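Local structure of aluminum resistance protein (Clostridium novyi, 3I16) at residues Thr117-Cys122 against Glu168-Glu173; Asp204-Ile209 against Ile213-Asp218. The protein binds pyridoxal-5'-phosphate and probably acts as a carbon-sulfur lyase related to methionine gamma-lyase, with an inferred link to aluminium resistance. All coordinates share one frame; numbering follows the deposited sequence.

Interaction 1 of 2, residues Thr117-Cys122 against Glu168-Glu173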
ATOM      1  N   THR B 117       2.429  -7.436 -42.202  1.00 12.74           N
ATOM      2  CA  THR B 117       0.987  -7.538 -42.219  1.00 12.28           C
ATOM      3  C   THR B 117       0.590  -8.531 -41.155  1.00 12.45           C
ATOM      4  O   THR B 117       1.246  -9.576 -41.016  1.00 14.53           O
ATOM      5  CB  THR B 117       0.501  -8.057 -43.588  1.00 11.75           C
ATOM      6  OG1 THR B 117       0.897  -7.139 -44.595  1.00 10.70           O
ATOM      7  CG2 THR B 117      -1.024  -8.229 -43.626  1.00  8.37           C
HETATM    8  N   MSE B 118      -0.478  -8.223 -40.415  1.00 12.09           N
HETATM    9  CA  MSE B 118      -1.019  -9.157 -39.433  1.00 13.51           C
HETATM   10  C   MSE B 118      -2.304  -9.702 -40.022  1.00 14.76           C
HETATM   11  O   MSE B 118      -2.985  -9.013 -40.810  1.00 15.91           O
HETATM   12  CB  MSE B 118      -1.286  -8.501 -38.069  1.00 13.52           C
HETATM   13  CG  MSE B 118      -2.427  -7.488 -38.055  1.00 15.36           C
HETATM   14 SE   MSE B 118      -2.841  -6.838 -36.276  0.75  6.08          SE
HETATM   15  CE  MSE B 118      -3.616  -8.392 -35.543  1.00  8.58           C
ATOM     16  N   LEU B 119      -2.638 -10.932 -39.624  1.00 12.65           N
ATOM     17  CA  LEU B 119      -3.831 -11.612 -40.095  1.00 13.99           C
ATOM     18  C   LEU B 119      -4.664 -12.162 -38.935  1.00 12.37           C
ATOM     19  O   LEU B 119      -4.232 -13.075 -38.235  1.00 13.90           O
ATOM     20  CB  LEU B 119      -3.451 -12.776 -41.029  1.00 14.09           C
ATOM     21  CG  LEU B 119      -4.609 -13.603 -41.599  1.00 10.90           C
ATOM     22  CD1 LEU B 119      -5.528 -12.765 -42.527  1.00 14.20           C
ATOM     23  CD2 LEU B 119      -4.086 -14.865 -42.330  1.00 10.07           C
ATOM     24  N   SER B 120      -5.853 -11.604 -38.748  1.00 11.06           N
ATOM     25  CA  SER B 120      -6.790 -12.097 -37.741  1.00 11.03           C
ATOM     26  C   SER B 120      -7.601 -13.197 -38.371  1.00 11.11           C
ATOM     27  O   SER B 120      -8.248 -12.982 -39.393  1.00 11.77           O
ATOM     28  CB  SER B 120      -7.700 -10.982 -37.242  1.00 11.99           C
ATOM     29  OG  SER B 120      -6.926 -10.132 -36.442  1.00 16.12           O
ATOM     30  N   VAL B 121      -7.581 -14.370 -37.748  1.00 12.56           N
ATOM     31  CA  VAL B 121      -8.215 -15.563 -38.310  1.00 13.61           C
ATOM     32  C   VAL B 121      -9.552 -15.965 -37.672  1.00 15.48           C
ATOM     33  O   VAL B 121     -10.199 -16.920 -38.136  1.00 17.78           O
ATOM     34  CB  VAL B 121      -7.201 -16.744 -38.340  1.00 13.16           C
ATOM     35  CG1 VAL B 121      -6.006 -16.358 -39.227  1.00 10.73           C
ATOM     36  CG2 VAL B 121      -6.740 -17.132 -36.937  1.00 13.08           C
ATOM     37  N   CYS B 122      -9.991 -15.224 -36.655  1.00 15.93           N
ATOM     38  CA  CYS B 122     -11.288 -15.482 -36.003  1.00 16.96           C
ATOM     39  C   CYS B 122     -12.299 -14.399 -36.321  1.00 16.16           C
ATOM     40  O   CYS B 122     -13.152 -14.065 -35.493  1.00 15.54           O
ATOM     41  CB  CYS B 122     -11.112 -15.615 -34.490  1.00 16.40           C
ATOM     42  SG  CYS B 122      -9.966 -16.983 -34.099  1.00 19.82           S
ATOM     43  N   GLU B 168      -4.798 -20.660 -45.205  1.00 17.07           N
ATOM     44  CA  GLU B 168      -3.710 -21.093 -46.086  1.00 17.66           C
ATOM     45  C   GLU B 168      -3.600 -20.252 -47.360  1.00 18.20           C
ATOM     46  O   GLU B 168      -2.509 -19.801 -47.723  1.00 16.11           O
ATOM     47  CB  GLU B 168      -3.916 -22.546 -46.496  1.00 19.51           C
ATOM     48  CG  GLU B 168      -3.647 -23.527 -45.384  1.00 21.20           C
ATOM     49  CD  GLU B 168      -3.888 -24.965 -45.803  1.00 27.95           C
ATOM     50  OE1 GLU B 168      -4.071 -25.207 -47.010  1.00 33.76           O
ATOM     51  OE2 GLU B 168      -3.911 -25.849 -44.919  1.00 35.77           O
ATOM     52  N   LYS B 169      -4.728 -20.074 -48.046  1.00 17.97           N
ATOM     53  CA  LYS B 169      -4.763 -19.276 -49.285  1.00 18.03           C
ATOM     54  C   LYS B 169      -4.300 -17.839 -49.066  1.00 15.61           C
ATOM     55  O   LYS B 169      -3.577 -17.283 -49.887  1.00 16.03           O
ATOM     56  CB  LYS B 169      -6.172 -19.261 -49.883  1.00 17.45           C
ATOM     57  CG  LYS B 169      -6.349 -18.343 -51.109  1.00 19.89           C
ATOM     58  CD  LYS B 169      -7.796 -18.400 -51.624  1.00 26.36           C
ATOM     59  CE  LYS B 169      -7.975 -17.642 -52.936  1.00 29.29           C
ATOM     60  NZ  LYS B 169      -7.509 -16.230 -52.846  1.00 34.73           N
ATOM     61  N   VAL B 170      -4.732 -17.226 -47.974  1.00 15.35           N
ATOM     62  CA  VAL B 170      -4.351 -15.838 -47.690  1.00 14.86           C
ATOM     63  C   VAL B 170      -2.858 -15.735 -47.379  1.00 14.28           C
ATOM     64  O   VAL B 170      -2.171 -14.861 -47.916  1.00 14.77           O
ATOM     65  CB  VAL B 170      -5.249 -15.234 -46.598  1.00 15.80           C
ATOM     66  CG1 VAL B 170      -4.708 -13.867 -46.143  1.00 13.27           C
ATOM     67  CG2 VAL B 170      -6.707 -15.146 -47.141  1.00  7.53           C
ATOM     68  N   LEU B 171      -2.357 -16.659 -46.565  1.00 14.26           N
ATOM     69  CA  LEU B 171      -0.924 -16.730 -46.239  1.00 16.59           C
ATOM     70  C   LEU B 171      -0.035 -17.024 -47.454  1.00 17.66           C
ATOM     71  O   LEU B 171       1.011 -16.400 -47.634  1.00 17.15           O
ATOM     72  CB  LEU B 171      -0.665 -17.797 -45.170  1.00 16.18           C
ATOM     73  CG  LEU B 171      -1.185 -17.516 -43.761  1.00 18.21           C
ATOM     74  CD1 LEU B 171      -0.952 -18.759 -42.875  1.00  8.20           C
ATOM     75  CD2 LEU B 171      -0.551 -16.249 -43.154  1.00 12.91           C
ATOM     76  N   LYS B 172      -0.442 -17.985 -48.286  1.00 18.98           N
ATOM     77  CA  LYS B 172       0.331 -18.291 -49.468  1.00 17.74           C
ATOM     78  C   LYS B 172       0.381 -17.080 -50.414  1.00 18.18           C
ATOM     79  O   LYS B 172       1.427 -16.803 -50.996  1.00 15.96           O
ATOM     80  CB  LYS B 172      -0.197 -19.538 -50.188  1.00 19.38           C
ATOM     81  CG  LYS B 172       0.123 -20.843 -49.465  1.00 20.80           C
ATOM     82  CD  LYS B 172      -0.160 -22.085 -50.311  1.00 22.90           C
ATOM     83  CE  LYS B 172      -1.627 -22.260 -50.617  1.00 28.34           C
ATOM     84  NZ  LYS B 172      -1.935 -23.580 -51.264  1.00 33.82           N
ATOM     85  N   GLU B 173      -0.719 -16.334 -50.508  1.00 17.06           N
ATOM     86  CA  GLU B 173      -0.800 -15.189 -51.405  1.00 17.80           C
ATOM     87  C   GLU B 173      -0.209 -13.892 -50.868  1.00 16.87           C
ATOM     88  O   GLU B 173      -0.110 -12.923 -51.598  1.00 16.62           O
ATOM     89  CB  GLU B 173      -2.246 -14.967 -51.850  1.00 17.16           C
ATOM     90  CG  GLU B 173      -2.732 -16.091 -52.763  1.00 23.08           C
ATOM     91  CD  GLU B 173      -4.136 -15.893 -53.265  1.00 24.97           C
ATOM     92  OE1 GLU B 173      -4.815 -14.969 -52.765  1.00 30.16           O
ATOM     93  OE2 GLU B 173      -4.562 -16.666 -54.161  1.00 30.76           O
TER

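Interaction 2 of 2, residues Asp204-Ile209 against Ile213-Asp218. With PLP (pyridoxal-5'-phosphate), chain J.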
ATOM      1  N   ASP B 204      -0.908 -25.317 -36.424  1.00 13.25           N
ATOM      2  CA  ASP B 204      -0.343 -26.295 -37.374  1.00 15.68           C
ATOM      3  C   ASP B 204      -0.519 -25.876 -38.837  1.00 15.76           C
ATOM      4  O   ASP B 204       0.382 -26.030 -39.657  1.00 15.25           O
ATOM      5  CB  ASP B 204      -0.945 -27.689 -37.160  1.00 15.79           C
ATOM      6  CG  ASP B 204      -0.538 -28.292 -35.847  1.00 16.75           C
ATOM      7  OD1 ASP B 204       0.354 -27.730 -35.195  1.00 19.18           O
ATOM      8  OD2 ASP B 204      -1.104 -29.327 -35.465  1.00 21.66           O
ATOM      9  N   CYS B 205      -1.678 -25.331 -39.152  1.00 15.21           N
ATOM     10  CA  CYS B 205      -1.959 -24.874 -40.496  1.00 15.09           C
ATOM     11  C   CYS B 205      -1.040 -23.707 -40.919  1.00 14.09           C
ATOM     12  O   CYS B 205      -0.455 -23.709 -42.020  1.00 12.70           O
ATOM     13  CB  CYS B 205      -3.427 -24.459 -40.545  1.00 17.30           C
ATOM     14  SG  CYS B 205      -3.959 -23.705 -42.046  1.00 21.40           S
ATOM     15  N   VAL B 206      -0.926 -22.711 -40.053  1.00 12.97           N
ATOM     16  CA  VAL B 206      -0.100 -21.527 -40.336  1.00 12.59           C
ATOM     17  C   VAL B 206       1.389 -21.879 -40.508  1.00 13.91           C
ATOM     18  O   VAL B 206       2.027 -21.472 -41.490  1.00 11.32           O
ATOM     19  CB  VAL B 206      -0.258 -20.463 -39.223  1.00 10.98           C
ATOM     20  CG1 VAL B 206       0.805 -19.334 -39.353  1.00 15.73           C
ATOM     21  CG2 VAL B 206      -1.672 -19.902 -39.223  1.00 10.04           C
ATOM     22  N   LYS B 207       1.930 -22.619 -39.537  1.00 14.37           N
ATOM     23  CA  LYS B 207       3.325 -23.031 -39.532  1.00 14.61           C
ATOM     24  C   LYS B 207       3.663 -23.926 -40.742  1.00 15.18           C
ATOM     25  O   LYS B 207       4.799 -23.957 -41.213  1.00 14.59           O
ATOM     26  CB  LYS B 207       3.655 -23.779 -38.239  1.00 14.49           C
ATOM     27  CG  LYS B 207       3.536 -22.991 -36.941  1.00 15.75           C
ATOM     28  CD  LYS B 207       4.555 -21.913 -36.827  1.00 19.03           C
ATOM     29  CE  LYS B 207       4.423 -21.210 -35.493  1.00 17.55           C
ATOM     30  NZ  LYS B 207       5.439 -20.150 -35.350  1.00 18.58           N
ATOM     31  N   ASN B 208       2.675 -24.664 -41.238  1.00 16.18           N
ATOM     32  CA  ASN B 208       2.891 -25.494 -42.426  1.00 16.52           C
ATOM     33  C   ASN B 208       3.107 -24.647 -43.684  1.00 15.95           C
ATOM     34  O   ASN B 208       3.695 -25.130 -44.643  1.00 15.80           O
ATOM     35  CB  ASN B 208       1.735 -26.469 -42.650  1.00 17.05           C
ATOM     36  CG  ASN B 208       1.984 -27.379 -43.822  1.00 19.84           C
ATOM     37  OD1 ASN B 208       3.006 -28.073 -43.871  1.00 27.96           O
ATOM     38  ND2 ASN B 208       1.066 -27.375 -44.789  1.00 20.44           N
ATOM     39  N   ILE B 209       2.622 -23.402 -43.688  1.00 14.15           N
ATOM     40  CA  ILE B 209       2.838 -22.497 -44.815  1.00 13.26           C
ATOM     41  C   ILE B 209       4.184 -21.808 -44.605  1.00 15.80           C
ATOM     42  O   ILE B 209       5.027 -21.856 -45.486  1.00 16.90           O
ATOM     43  CB  ILE B 209       1.696 -21.479 -44.975  1.00 10.76           C
ATOM     44  CG1 ILE B 209       0.356 -22.191 -45.207  1.00 13.78           C
ATOM     45  CG2 ILE B 209       1.959 -20.540 -46.135  1.00 14.85           C
ATOM     46  CD1 ILE B 209       0.363 -23.271 -46.283  1.00  9.29           C
ATOM     47  N   ILE B 213       6.056 -17.493 -39.048  1.00 16.97           N
ATOM     48  CA  ILE B 213       4.890 -16.656 -38.701  1.00 14.52           C
ATOM     49  C   ILE B 213       4.621 -16.741 -37.190  1.00 12.73           C
ATOM     50  O   ILE B 213       4.523 -17.822 -36.619  1.00 13.19           O
ATOM     51  CB  ILE B 213       3.612 -17.072 -39.532  1.00 12.01           C
ATOM     52  CG1 ILE B 213       3.866 -16.888 -41.029  1.00 11.99           C
ATOM     53  CG2 ILE B 213       2.395 -16.239 -39.129  1.00 11.17           C
ATOM     54  CD1 ILE B 213       2.836 -17.581 -41.937  1.00 13.88           C
ATOM     55  N   ILE B 214       4.558 -15.603 -36.523  1.00 14.49           N
ATOM     56  CA  ILE B 214       4.273 -15.595 -35.087  1.00 13.92           C
ATOM     57  C   ILE B 214       2.780 -15.906 -34.898  1.00 14.15           C
ATOM     58  O   ILE B 214       1.904 -15.257 -35.489  1.00 12.90           O
ATOM     59  CB  ILE B 214       4.595 -14.226 -34.452  1.00 14.01           C
ATOM     60  CG1 ILE B 214       6.080 -13.909 -34.579  1.00 17.99           C
ATOM     61  CG2 ILE B 214       4.173 -14.167 -32.979  1.00 13.42           C
ATOM     62  CD1 ILE B 214       7.018 -15.028 -34.065  1.00 21.74           C
ATOM     63  N   CYS B 215       2.497 -16.936 -34.116  1.00 14.91           N
ATOM     64  CA  CYS B 215       1.127 -17.268 -33.767  1.00 13.71           C
ATOM     65  C   CYS B 215       0.815 -16.680 -32.392  1.00 14.90           C
ATOM     66  O   CYS B 215       1.307 -17.163 -31.368  1.00 13.16           O
ATOM     67  CB  CYS B 215       0.942 -18.765 -33.823  1.00 14.80           C
ATOM     68  SG  CYS B 215       0.864 -19.333 -35.567  1.00 16.24           S
ATOM     69  N   PHE B 216       0.013 -15.614 -32.402  1.00 13.96           N
ATOM     70  CA  PHE B 216      -0.372 -14.871 -31.211  1.00 13.73           C
ATOM     71  C   PHE B 216      -1.825 -15.127 -30.786  1.00 12.36           C
ATOM     72  O   PHE B 216      -2.743 -14.963 -31.572  1.00 13.49           O
ATOM     73  CB  PHE B 216      -0.152 -13.367 -31.463  1.00 14.21           C
ATOM     74  CG  PHE B 216      -0.620 -12.473 -30.344  1.00 16.18           C
ATOM     75  CD1 PHE B 216      -0.150 -12.657 -29.046  1.00 19.64           C
ATOM     76  CD2 PHE B 216      -1.457 -11.400 -30.597  1.00 17.49           C
ATOM     77  CE1 PHE B 216      -0.570 -11.832 -28.014  1.00 18.14           C
ATOM     78  CE2 PHE B 216      -1.870 -10.538 -29.566  1.00 17.08           C
ATOM     79  CZ  PHE B 216      -1.419 -10.751 -28.274  1.00 14.84           C
ATOM     80  N   VAL B 217      -2.025 -15.516 -29.530  1.00 14.45           N
ATOM     81  CA  VAL B 217      -3.373 -15.763 -29.022  1.00 12.64           C
ATOM     82  C   VAL B 217      -3.755 -14.817 -27.902  1.00 12.67           C
ATOM     83  O   VAL B 217      -3.019 -14.645 -26.925  1.00 12.07           O
ATOM     84  CB  VAL B 217      -3.541 -17.200 -28.486  1.00 14.07           C
ATOM     85  CG1 VAL B 217      -5.010 -17.420 -28.038  1.00 11.98           C
ATOM     86  CG2 VAL B 217      -3.128 -18.220 -29.544  1.00  8.91           C
ATOM     87  N   ASP B 218      -4.917 -14.201 -28.082  1.00 12.55           N
ATOM     88  CA  ASP B 218      -5.603 -13.393 -27.067  1.00 12.62           C
ATOM     89  C   ASP B 218      -6.270 -14.448 -26.218  1.00 13.63           C
ATOM     90  O   ASP B 218      -7.264 -15.049 -26.632  1.00 15.01           O
ATOM     91  CB  ASP B 218      -6.655 -12.512 -27.762  1.00 14.41           C
ATOM     92  CG  ASP B 218      -7.594 -11.792 -26.797  1.00 15.75           C
ATOM     93  OD1 ASP B 218      -7.579 -12.047 -25.572  1.00 21.13           O
ATOM     94  OD2 ASP B 218      -8.344 -10.930 -27.296  1.00 16.67           O
TER
HETATM   95  N1  PLP J 427      -9.973  -9.788 -25.786  1.00 41.48           N
HETATM   96  C2  PLP J 427     -11.119 -10.426 -25.417  1.00 35.39           C
HETATM   97  C2A PLP J 427     -11.682 -11.508 -26.286  1.00 28.52           C
HETATM   98  C3  PLP J 427     -11.735 -10.054 -24.223  1.00 46.45           C
HETATM   99  O3  PLP J 427     -12.883 -10.705 -23.844  1.00 43.80           O
HETATM  100  C4  PLP J 427     -11.193  -9.036 -23.425  1.00 43.36           C
HETATM  101  C5  PLP J 427     -10.026  -8.390 -23.820  1.00 45.40           C
HETATM  102  C6  PLP J 427      -9.427  -8.793 -24.996  1.00 41.15           C
HETATM  103  C5A PLP J 427      -9.350  -7.303 -23.006  1.00 40.46           C
HETATM  104  O4P PLP J 427     -10.254  -6.373 -22.509  1.00 37.38           O
HETATM  105  P   PLP J 427      -9.907  -5.211 -21.412  1.00 33.78           P
HETATM  106  O1P PLP J 427      -9.178  -5.707 -20.172  1.00 29.35           O
HETATM  107  O2P PLP J 427     -11.282  -4.758 -20.982  1.00 33.20           O
HETATM  108  O3P PLP J 427      -9.076  -4.133 -22.091  1.00 22.69           O

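Interaction 1 of 2, residues Thr117-Cys122 against Glu168-Glu173
Leu119, on strand 117-120, packs its two methyl groups against Val170 and Leu171 of helix 164-173. The contact is purely apolar and small, burying 114 Å² in all. Leu119 is its hub. CG stands opposite the backbone N (chi1 179°), which carries the branched end out from the strand toward the helix. Its CD1 lies 3.9 Å from CG1 of Val170. Its CD2 lies 4.0 Å from the same CG1, so this valine methyl rests against the fork of the leucine. The CB of Val170 is directed at the strand, and with CG1 opposite the backbone N that methyl makes the touch. The valine side chain also meets Val154.

Leu171 approaches differently. Its CB heads neither toward the strand nor away from it, and only the end of the side chain comes nearer. With CG opposite the carbonyl carbon (chi1 -69°), CD2 reaches within 3.9 Å of CD2 of Leu119. The leucine pair and the leucine-valine pair both meet at a slant. The same Leu171 side chain also touches Ile177, Val206 and Ile209, so it fills the angle between two helices and the sheet.

Lys169 and Glu173, both exposed, pair with each other away from the contact. NZ of Lys169 forms a salt bridge with OE1 of Glu173, 3.0 Å away and one helical turn on. The amine comes from the syn side, 34° out of the carboxylate plane.

Helix 164-173 links strand 150-153 to strand 177-183. Strand 117-120 lies between those two in the sheet, so the crossover passes over Leu119. Ordinary methyl spacings and no polar link imply that at this point the helix meets the strand through dispersion and burial of hydrocarbon alone.

Interaction 2 of 2, residues Asp204-Ile209 against Ile213-Asp218
Apolar packing joins Val206 of helix 196-209 to Ile213 and Cys215. CG1 of Val206, opposite its backbone N, is the shared methyl. It lies 3.5 Å from CG2 of Ile213, closer than usual for two carbons, and the side chains cross at about a right angle. The same CG1 lies 3.8 Å from SG of Cys215.

The polar link runs alongside. Lys207 bends at chi2 (-67°), then extends and brings NZ to 2.8 Å from O of Ile213. The C=O...N angle is 156°, with the amine tilted 23° from the carbonyl plane. NZ also binds O of Lys211 and forms a salt bridge with Asp236, whose OD2 accepts N of Cys215.

The cofactor bond lies at the far end of the strand. N1 of pyridoxal-5'-phosphate donates to OD2 of Asp218. The bond is modelled very short, so its exact length is doubtful. OD1 accepts N of Cys220, which helps fix the carboxylate's rotation. An aspartate at the pyridine nitrogen is characteristic of fold-type I enzymes. The chemistry thus divides the strand: one end is tied to its helix, the other serves the cofactor.

In the fold
Interaction 1 comes first along the chain and interaction 2 follows it. Their centres lie about 10 Å apart and both reach the same mixed seven-stranded sheet. Helices 164-173 and 196-209 lie side by side on it. They touch directly: CG of Glu168 is 3.4 Å from SG of Cys205. Leu171 also reaches Ile213, with 3.8 Å between CD2 of the leucine and CD1 of the isoleucine. Strand 177-183, between strands 117-120 and 214-218, ends one crossover and begins the next. Both contacts thus seat neighbouring helices of one layer on the sheet, whose strand 214-218 carries the aspartate that binds the cofactor. The large domain of fold-type I enzymes is built this way.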